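Local coordinates for Sodium/sialic acid symporter SiaT (Proteus mirabilis, PDB 5NV9), which uses the sodium gradient to drive uptake of the sialic acid N-acetylneuraminic acid across the bacterial inner membrane, moving two sodium ions with each sugar, at residues A[71-77]-A[220-226]; A[193-197]-A[287-291]. One frame throughout, in Å; residues are numbered along the deposited sequence.

Interaction 1 (A[71-77]-A[220-226]); sequences AYTSDWT and KFFPTTQ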
ATOM      1  N   ALA A  71     -16.689  -1.425  -8.672  1.00 23.26           N
ATOM      2  CA  ALA A  71     -18.116  -1.342  -8.261  1.00 23.29           C
ATOM      3  C   ALA A  71     -18.995  -1.070  -9.492  1.00 23.92           C
ATOM      4  O   ALA A  71     -20.120  -1.543  -9.572  1.00 21.98           O
ATOM      5  CB  ALA A  71     -18.314  -0.259  -7.235  1.00 22.47           C
ATOM      6  N   TYR A  72     -18.486  -0.210 -10.397  1.00 24.19           N
ATOM      7  CA  TYR A  72     -19.110   0.084 -11.706  1.00 24.69           C
ATOM      8  C   TYR A  72     -19.457  -1.205 -12.542  1.00 26.97           C
ATOM      9  O   TYR A  72     -20.633  -1.394 -12.953  1.00 23.21           O
ATOM     10  CB  TYR A  72     -18.215   1.014 -12.528  1.00 24.05           C
ATOM     11  CG  TYR A  72     -18.888   1.462 -13.816  1.00 24.85           C
ATOM     12  CD1 TYR A  72     -18.903   0.637 -14.926  1.00 26.12           C
ATOM     13  CD2 TYR A  72     -19.526   2.682 -13.913  1.00 26.31           C
ATOM     14  CE1 TYR A  72     -19.525   1.010 -16.092  1.00 25.52           C
ATOM     15  CE2 TYR A  72     -20.099   3.087 -15.108  1.00 26.97           C
ATOM     16  CZ  TYR A  72     -20.106   2.231 -16.174  1.00 25.78           C
ATOM     17  OH  TYR A  72     -20.719   2.553 -17.334  1.00 26.95           O
ATOM     18  N   THR A  73     -18.441  -2.068 -12.764  1.00 25.44           N
ATOM     19  CA  THR A  73     -18.591  -3.281 -13.525  1.00 29.33           C
ATOM     20  C   THR A  73     -19.183  -4.478 -12.751  1.00 27.83           C
ATOM     21  O   THR A  73     -19.678  -5.413 -13.354  1.00 26.27           O
ATOM     22  CB  THR A  73     -17.238  -3.729 -14.092  1.00 29.68           C
ATOM     23  OG1 THR A  73     -16.370  -4.007 -12.994  1.00 31.12           O
ATOM     24  CG2 THR A  73     -16.645  -2.626 -14.936  1.00 30.11           C
ATOM     25  N   SER A  74     -19.105  -4.488 -11.434  1.00 25.69           N
ATOM     26  CA  SER A  74     -19.597  -5.653 -10.686  1.00 24.12           C
ATOM     27  C   SER A  74     -20.342  -5.250  -9.433  1.00 23.79           C
ATOM     28  O   SER A  74     -21.510  -4.910  -9.503  1.00 21.33           O
ATOM     29  CB  SER A  74     -18.449  -6.647 -10.356  1.00 23.99           C
ATOM     30  OG  SER A  74     -17.523  -5.999  -9.513  1.00 25.29           O
ATOM     31  N   ASP A  75     -19.694  -5.370  -8.272  1.00 20.15           N
ATOM     32  CA  ASP A  75     -20.395  -5.195  -7.054  1.00 20.69           C
ATOM     33  C   ASP A  75     -19.500  -4.658  -5.909  1.00 20.72           C
ATOM     34  O   ASP A  75     -18.358  -4.207  -6.132  1.00 20.24           O
ATOM     35  CB  ASP A  75     -21.051  -6.524  -6.727  1.00 22.71           C
ATOM     36  CG  ASP A  75     -20.042  -7.675  -6.626  1.00 25.40           C
ATOM     37  OD1 ASP A  75     -19.053  -7.565  -5.869  1.00 26.25           O
ATOM     38  OD2 ASP A  75     -20.260  -8.733  -7.238  1.00 27.01           O
ATOM     39  N   TRP A  76     -20.014  -4.681  -4.685  1.00 22.14           N
ATOM     40  CA  TRP A  76     -19.253  -4.218  -3.527  1.00 20.85           C
ATOM     41  C   TRP A  76     -18.610  -5.356  -2.767  1.00 22.07           C
ATOM     42  O   TRP A  76     -18.089  -5.102  -1.696  1.00 24.36           O
ATOM     43  CB  TRP A  76     -20.156  -3.489  -2.544  1.00 21.30           C
ATOM     44  CG  TRP A  76     -20.592  -2.112  -2.929  1.00 20.76           C
ATOM     45  CD1 TRP A  76     -20.922  -1.667  -4.170  1.00 22.01           C
ATOM     46  CD2 TRP A  76     -20.813  -1.038  -2.039  1.00 22.69           C
ATOM     47  NE1 TRP A  76     -21.276  -0.345  -4.116  1.00 23.47           N
ATOM     48  CE2 TRP A  76     -21.201   0.072  -2.816  1.00 21.50           C
ATOM     49  CE3 TRP A  76     -20.655  -0.883  -0.644  1.00 22.63           C
ATOM     50  CZ2 TRP A  76     -21.514   1.309  -2.254  1.00 23.31           C
ATOM     51  CZ3 TRP A  76     -20.929   0.353  -0.090  1.00 24.11           C
ATOM     52  CH2 TRP A  76     -21.330   1.456  -0.904  1.00 21.70           C
ATOM     53  N   THR A  77     -18.609  -6.589  -3.262  1.00 20.16           N
ATOM     54  CA  THR A  77     -18.106  -7.670  -2.393  1.00 21.95           C
ATOM     55  C   THR A  77     -16.690  -7.467  -1.822  1.00 21.60           C
ATOM     56  O   THR A  77     -16.432  -7.873  -0.720  1.00 23.25           O
ATOM     57  CB  THR A  77     -18.197  -9.052  -3.040  1.00 20.13           C
ATOM     58  OG1 THR A  77     -17.579  -9.043  -4.312  1.00 20.58           O
ATOM     59  CG2 THR A  77     -19.624  -9.463  -3.161  1.00 20.79           C
ATOM     60  N   LYS A 220     -26.101  -5.171  -7.435  1.00 22.11           N
ATOM     61  CA  LYS A 220     -24.732  -4.755  -7.487  1.00 22.62           C
ATOM     62  C   LYS A 220     -24.175  -4.354  -6.129  1.00 22.51           C
ATOM     63  O   LYS A 220     -23.163  -3.618  -6.066  1.00 24.99           O
ATOM     64  CB  LYS A 220     -24.576  -3.629  -8.510  1.00 21.85           C
ATOM     65  CG  LYS A 220     -24.664  -4.093  -9.951  1.00 23.65           C
ATOM     66  CD  LYS A 220     -24.756  -2.946 -10.953  1.00 24.54           C
ATOM     67  CE  LYS A 220     -23.408  -2.244 -11.252  1.00 24.51           C
ATOM     68  NZ  LYS A 220     -22.379  -3.163 -11.761  1.00 25.39           N
ATOM     69  N   PHE A 221     -24.838  -4.744  -5.050  1.00 22.39           N
ATOM     70  CA  PHE A 221     -24.223  -4.626  -3.706  1.00 23.75           C
ATOM     71  C   PHE A 221     -23.560  -5.947  -3.294  1.00 23.84           C
ATOM     72  O   PHE A 221     -22.364  -6.098  -3.477  1.00 24.05           O
ATOM     73  CB  PHE A 221     -25.221  -4.144  -2.672  1.00 24.07           C
ATOM     74  CG  PHE A 221     -25.574  -2.700  -2.822  1.00 24.19           C
ATOM     75  CD1 PHE A 221     -24.605  -1.732  -2.710  1.00 27.22           C
ATOM     76  CD2 PHE A 221     -26.873  -2.307  -3.030  1.00 27.15           C
ATOM     77  CE1 PHE A 221     -24.927  -0.382  -2.822  1.00 28.11           C
ATOM     78  CE2 PHE A 221     -27.219  -0.951  -3.171  1.00 26.29           C
ATOM     79  CZ  PHE A 221     -26.238   0.003  -3.074  1.00 27.70           C
ATOM     80  N   PHE A 222     -24.327  -6.913  -2.801  1.00 27.44           N
ATOM     81  CA  PHE A 222     -23.759  -8.190  -2.312  1.00 26.69           C
ATOM     82  C   PHE A 222     -24.543  -9.312  -2.942  1.00 27.02           C
ATOM     83  O   PHE A 222     -25.449  -9.864  -2.300  1.00 27.82           O
ATOM     84  CB  PHE A 222     -23.760  -8.230  -0.767  1.00 27.86           C
ATOM     85  CG  PHE A 222     -22.957  -7.115  -0.149  1.00 28.12           C
ATOM     86  CD1 PHE A 222     -21.592  -7.212  -0.039  1.00 29.33           C
ATOM     87  CD2 PHE A 222     -23.570  -5.942   0.244  1.00 31.69           C
ATOM     88  CE1 PHE A 222     -20.854  -6.188   0.513  1.00 30.33           C
ATOM     89  CE2 PHE A 222     -22.843  -4.897   0.790  1.00 31.55           C
ATOM     90  CZ  PHE A 222     -21.481  -5.016   0.913  1.00 31.57           C
ATOM     91  N   PRO A 223     -24.254  -9.623  -4.226  1.00 26.51           N
ATOM     92  CA  PRO A 223     -25.131 -10.618  -4.898  1.00 29.04           C
ATOM     93  C   PRO A 223     -24.913 -12.009  -4.253  1.00 29.67           C
ATOM     94  O   PRO A 223     -23.781 -12.399  -4.013  1.00 26.14           O
ATOM     95  CB  PRO A 223     -24.661 -10.592  -6.373  1.00 28.72           C
ATOM     96  CG  PRO A 223     -23.344  -9.876  -6.361  1.00 27.68           C
ATOM     97  CD  PRO A 223     -23.232  -9.069  -5.128  1.00 26.83           C
ATOM     98  N   THR A 224     -25.986 -12.702  -3.909  1.00 29.98           N
ATOM     99  CA  THR A 224     -25.856 -13.953  -3.191  1.00 33.80           C
ATOM    100  C   THR A 224     -25.338 -15.065  -4.122  1.00 33.25           C
ATOM    101  O   THR A 224     -24.894 -16.100  -3.661  1.00 33.37           O
ATOM    102  CB  THR A 224     -27.177 -14.352  -2.536  1.00 34.37           C
ATOM    103  OG1 THR A 224     -28.188 -14.411  -3.525  1.00 33.60           O
ATOM    104  CG2 THR A 224     -27.568 -13.356  -1.501  1.00 38.72           C
ATOM    105  N   THR A 225     -25.362 -14.820  -5.429  1.00 33.75           N
ATOM    106  CA  THR A 225     -24.737 -15.717  -6.376  1.00 35.68           C
ATOM    107  C   THR A 225     -23.222 -15.776  -6.192  1.00 36.85           C
ATOM    108  O   THR A 225     -22.571 -16.725  -6.675  1.00 33.81           O
ATOM    109  CB  THR A 225     -25.031 -15.302  -7.831  1.00 38.10           C
ATOM    110  OG1 THR A 225     -24.737 -13.921  -8.001  1.00 38.67           O
ATOM    111  CG2 THR A 225     -26.496 -15.512  -8.158  1.00 41.78           C
ATOM    112  N   GLN A 226     -22.651 -14.788  -5.501  1.00 34.54           N
ATOM    113  CA  GLN A 226     -21.237 -14.844  -5.134  1.00 32.17           C
ATOM    114  C   GLN A 226     -20.945 -15.496  -3.770  1.00 32.22           C
ATOM    115  O   GLN A 226     -19.785 -15.536  -3.343  1.00 29.72           O
ATOM    116  CB  GLN A 226     -20.673 -13.448  -5.181  1.00 32.92           C
ATOM    117  CG  GLN A 226     -20.696 -12.908  -6.572  1.00 38.53           C
ATOM    118  CD  GLN A 226     -19.798 -13.697  -7.494  1.00 42.97           C
ATOM    119  OE1 GLN A 226     -20.260 -14.488  -8.338  1.00 47.57           O
ATOM    120  NE2 GLN A 226     -18.500 -13.522  -7.314  1.00 40.76           N
TER
HETATM  121  O   HOH W   1     -22.027  -1.393  -7.610  1.00 20.63           O
HETATM  122  O   HOH W   2     -17.472 -11.714  -5.000  1.00 30.17           O

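Interaction 2 (A[193-197]-A[287-291]); sequences AVLIF and FFFAI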
ATOM      1  N   ALA A 193     -12.646  12.104  -2.333  1.00 23.02           N
ATOM      2  CA  ALA A 193     -13.538  11.033  -2.682  1.00 24.59           C
ATOM      3  C   ALA A 193     -14.961  11.408  -2.259  1.00 22.40           C
ATOM      4  O   ALA A 193     -15.919  11.130  -2.972  1.00 23.14           O
ATOM      5  CB  ALA A 193     -13.098   9.736  -2.049  1.00 23.09           C
ATOM      6  N   VAL A 194     -15.103  12.036  -1.112  1.00 21.83           N
ATOM      7  CA  VAL A 194     -16.436  12.414  -0.629  1.00 23.42           C
ATOM      8  C   VAL A 194     -17.072  13.450  -1.612  1.00 25.52           C
ATOM      9  O   VAL A 194     -18.303  13.429  -1.904  1.00 22.56           O
ATOM     10  CB  VAL A 194     -16.349  12.994   0.774  1.00 22.91           C
ATOM     11  CG1 VAL A 194     -17.641  13.674   1.156  1.00 22.84           C
ATOM     12  CG2 VAL A 194     -15.989  11.904   1.760  1.00 24.53           C
ATOM     13  N   LEU A 195     -16.220  14.332  -2.133  1.00 23.64           N
ATOM     14  CA  LEU A 195     -16.686  15.420  -2.954  1.00 24.69           C
ATOM     15  C   LEU A 195     -17.134  14.898  -4.330  1.00 24.04           C
ATOM     16  O   LEU A 195     -18.087  15.397  -4.899  1.00 22.77           O
ATOM     17  CB  LEU A 195     -15.576  16.460  -3.110  1.00 26.05           C
ATOM     18  CG  LEU A 195     -16.027  17.705  -3.873  1.00 28.18           C
ATOM     19  CD1 LEU A 195     -17.109  18.498  -3.129  1.00 28.73           C
ATOM     20  CD2 LEU A 195     -14.796  18.520  -4.144  1.00 30.09           C
ATOM     21  N   ILE A 196     -16.396  13.934  -4.877  1.00 25.13           N
ATOM     22  CA  ILE A 196     -16.768  13.226  -6.159  1.00 22.92           C
ATOM     23  C   ILE A 196     -18.134  12.570  -5.990  1.00 23.95           C
ATOM     24  O   ILE A 196     -19.033  12.729  -6.823  1.00 24.50           O
ATOM     25  CB  ILE A 196     -15.748  12.149  -6.552  1.00 22.40           C
ATOM     26  CG1 ILE A 196     -14.398  12.785  -6.961  1.00 23.73           C
ATOM     27  CG2 ILE A 196     -16.299  11.314  -7.697  1.00 22.59           C
ATOM     28  CD1 ILE A 196     -13.208  11.846  -6.930  1.00 24.98           C
ATOM     29  N   PHE A 197     -18.290  11.842  -4.905  1.00 22.62           N
ATOM     30  CA  PHE A 197     -19.563  11.196  -4.644  1.00 24.25           C
ATOM     31  C   PHE A 197     -20.732  12.225  -4.672  1.00 22.98           C
ATOM     32  O   PHE A 197     -21.683  12.076  -5.427  1.00 21.30           O
ATOM     33  CB  PHE A 197     -19.573  10.445  -3.303  1.00 21.87           C
ATOM     34  CG  PHE A 197     -20.865   9.722  -3.071  1.00 22.68           C
ATOM     35  CD1 PHE A 197     -21.248   8.697  -3.924  1.00 22.95           C
ATOM     36  CD2 PHE A 197     -21.718  10.116  -2.067  1.00 22.57           C
ATOM     37  CE1 PHE A 197     -22.452   8.036  -3.727  1.00 27.29           C
ATOM     38  CE2 PHE A 197     -22.930   9.494  -1.878  1.00 24.17           C
ATOM     39  CZ  PHE A 197     -23.315   8.449  -2.712  1.00 23.89           C
ATOM     40  N   PHE A 287     -16.720   5.240   0.172  1.00 23.75           N
ATOM     41  CA  PHE A 287     -16.949   6.284  -0.862  1.00 23.56           C
ATOM     42  C   PHE A 287     -16.402   5.887  -2.227  1.00 23.82           C
ATOM     43  O   PHE A 287     -17.034   6.245  -3.240  1.00 22.03           O
ATOM     44  CB  PHE A 287     -16.471   7.670  -0.453  1.00 23.74           C
ATOM     45  CG  PHE A 287     -17.356   8.317   0.544  1.00 24.16           C
ATOM     46  CD1 PHE A 287     -17.210   8.047   1.903  1.00 25.72           C
ATOM     47  CD2 PHE A 287     -18.357   9.181   0.140  1.00 25.85           C
ATOM     48  CE1 PHE A 287     -18.054   8.629   2.840  1.00 27.66           C
ATOM     49  CE2 PHE A 287     -19.209   9.741   1.074  1.00 27.22           C
ATOM     50  CZ  PHE A 287     -19.063   9.466   2.424  1.00 25.85           C
ATOM     51  N   PHE A 288     -15.309   5.104  -2.272  1.00 24.05           N
ATOM     52  CA  PHE A 288     -14.774   4.642  -3.564  1.00 23.79           C
ATOM     53  C   PHE A 288     -15.736   3.640  -4.247  1.00 22.59           C
ATOM     54  O   PHE A 288     -15.935   3.699  -5.450  1.00 21.71           O
ATOM     55  CB  PHE A 288     -13.347   4.136  -3.427  1.00 24.97           C
ATOM     56  CG  PHE A 288     -12.366   5.237  -3.152  1.00 25.94           C
ATOM     57  CD1 PHE A 288     -11.957   6.090  -4.175  1.00 28.71           C
ATOM     58  CD2 PHE A 288     -11.891   5.478  -1.887  1.00 26.17           C
ATOM     59  CE1 PHE A 288     -11.104   7.176  -3.920  1.00 28.11           C
ATOM     60  CE2 PHE A 288     -11.039   6.567  -1.623  1.00 25.98           C
ATOM     61  CZ  PHE A 288     -10.620   7.389  -2.643  1.00 24.48           C
ATOM     62  N   PHE A 289     -16.336   2.752  -3.473  1.00 22.85           N
ATOM     63  CA  PHE A 289     -17.372   1.851  -4.003  1.00 25.37           C
ATOM     64  C   PHE A 289     -18.567   2.685  -4.439  1.00 25.69           C
ATOM     65  O   PHE A 289     -19.076   2.499  -5.547  1.00 24.37           O
ATOM     66  CB  PHE A 289     -17.784   0.808  -2.941  1.00 25.39           C
ATOM     67  CG  PHE A 289     -16.754  -0.264  -2.769  1.00 24.84           C
ATOM     68  CD1 PHE A 289     -16.724  -1.328  -3.650  1.00 22.24           C
ATOM     69  CD2 PHE A 289     -15.732  -0.167  -1.801  1.00 23.65           C
ATOM     70  CE1 PHE A 289     -15.755  -2.334  -3.522  1.00 24.11           C
ATOM     71  CE2 PHE A 289     -14.742  -1.164  -1.707  1.00 26.50           C
ATOM     72  CZ  PHE A 289     -14.749  -2.243  -2.586  1.00 22.96           C
ATOM     73  N   ALA A 290     -19.004   3.605  -3.569  1.00 22.74           N
ATOM     74  CA  ALA A 290     -20.185   4.411  -3.855  1.00 21.80           C
ATOM     75  C   ALA A 290     -20.006   5.198  -5.123  1.00 19.73           C
ATOM     76  O   ALA A 290     -20.959   5.315  -5.925  1.00 20.81           O
ATOM     77  CB  ALA A 290     -20.598   5.288  -2.676  1.00 21.19           C
ATOM     78  N   ILE A 291     -18.777   5.650  -5.367  1.00 17.99           N
ATOM     79  CA  ILE A 291     -18.464   6.324  -6.614  1.00 19.35           C
ATOM     80  C   ILE A 291     -18.711   5.486  -7.895  1.00 18.19           C
ATOM     81  O   ILE A 291     -19.327   5.998  -8.846  1.00 18.11           O
ATOM     82  CB  ILE A 291     -17.049   6.953  -6.614  1.00 19.44           C
ATOM     83  CG1 ILE A 291     -17.034   8.179  -5.713  1.00 20.66           C
ATOM     84  CG2 ILE A 291     -16.648   7.394  -7.999  1.00 21.72           C
ATOM     85  CD1 ILE A 291     -15.627   8.466  -5.219  1.00 20.77           C
TER

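Interaction 1 (A[71-77]-A[220-226])
Lys220 NZ is gripped by two backbone carbonyls at the end of helix 61-73: it donates to Tyr72 O at 2.8 Å and to Ser74 O at 3.0 Å. Both oxygens are met from above their carbonyl planes and not on a lone pair. Successive bends at chi3 and chi4 (78° and 58°) fold the lysine chain back across Ser74 O to bring NZ there. The positive charge at the carboxyl end of the helix would probably interact favourably with its dipole, and Lys220 also makes a cation-pi contact with Phe296. Water 1 adds a bridge, donating to both Ala71 O and Lys220 O.

Further along, Trp76 N donates to Phe221 O at 3.0 Å, in the carbonyl plane and on a lone pair. The side chains of this pair run alongside each other, and the edge of the Phe221 ring meets one face of the indole in a T-shaped stack (centroids 5.0 Å apart, planes at 75°). Ser293 takes the indole N-H in a hydrogen bond, which helps fix the ring's orientation. Asp75 turns its carboxylate back on its own chain: OD1 accepts from Thr77 N at 2.8 Å on its anti side and from Thr77 OG1 on its syn side, both donors tilted out of the carboxylate plane, while OD2 lies 3.4 Å from Pro223 CG. Water 2 links Thr77 OG1 to Gln226 NE2. The backbone acceptance by Asp75 OD1 defines an Asx turn, here in the periplasmic loop that follows helix 61-73.

Interaction 2 (A[193-197]-A[287-291])
Two transmembrane helices of the LeuT fold, 155-203 and 267-301, pack here through Ala193, Val194 and Phe197 on one side and Phe287, Phe288, Ala290 and Ile291 on the other. The short segments run at 28° to each other, in the same general direction, with their axes 9.1 Å apart at closest approach. Phe287 and Phe197 bury the most surface in this contact. Val194 CG2 stands over the centre of the Phe287 ring, 3.8 Å from the centroid and nearly along the normal, a CH-pi contact. Along the same helix, Phe197 has CG anti to its backbone N (chi1 -177°), which sets its ring across that of Phe287: the edge of Phe287 is directed at the face of Phe197 in an offset edge-to-face pair with planes at 80°. Phe197 CE1 also reaches Ala290 CB at 3.5 Å.

On the flank nearer the substrate, Ala193 CB lies over one face of Phe288, offset toward the rim and 3.5 Å from CZ. The Phe288 side chain comes within about 4 Å of those of Leu59, which coordinates sodium, and Thr63, which binds the sialic acid; this places the ring next to the binding region. Ile291 CD1 approaches Ala193 O at 3.5 Å, and its CG1 meets Ile196 CG2 at 3.8 Å where the two isoleucine side chains cross at about a right angle. Ile196 also packs on Phe64 of helix 61-73 and Ile332 of helix 328-361.

Overall arrangement
The centres of the two interactions lie about 17 Å apart, on the same side of the centre of the chain. Their segments alternate in sequence, in the order 71-77, 193-197, 220-226 and 287-291, so the two long-range connections interleave. Interaction 1 joins the end of helix 61-73 and the loop after it to the periplasmic loop before helix 236-253, whereas interaction 2 lies between membrane helices 155-203 and 267-301. Segments 71-77 and 287-291 meet directly: Trp76 CE2 is 3.5 Å from Phe289 CB, and Trp76 CZ2 is 3.6 Å from Ala290 N. Since the Ala290 side chain packs on Phe197, helix 267-301 has Trp76 on one side and helix 155-203 on another in this outward-open transporter.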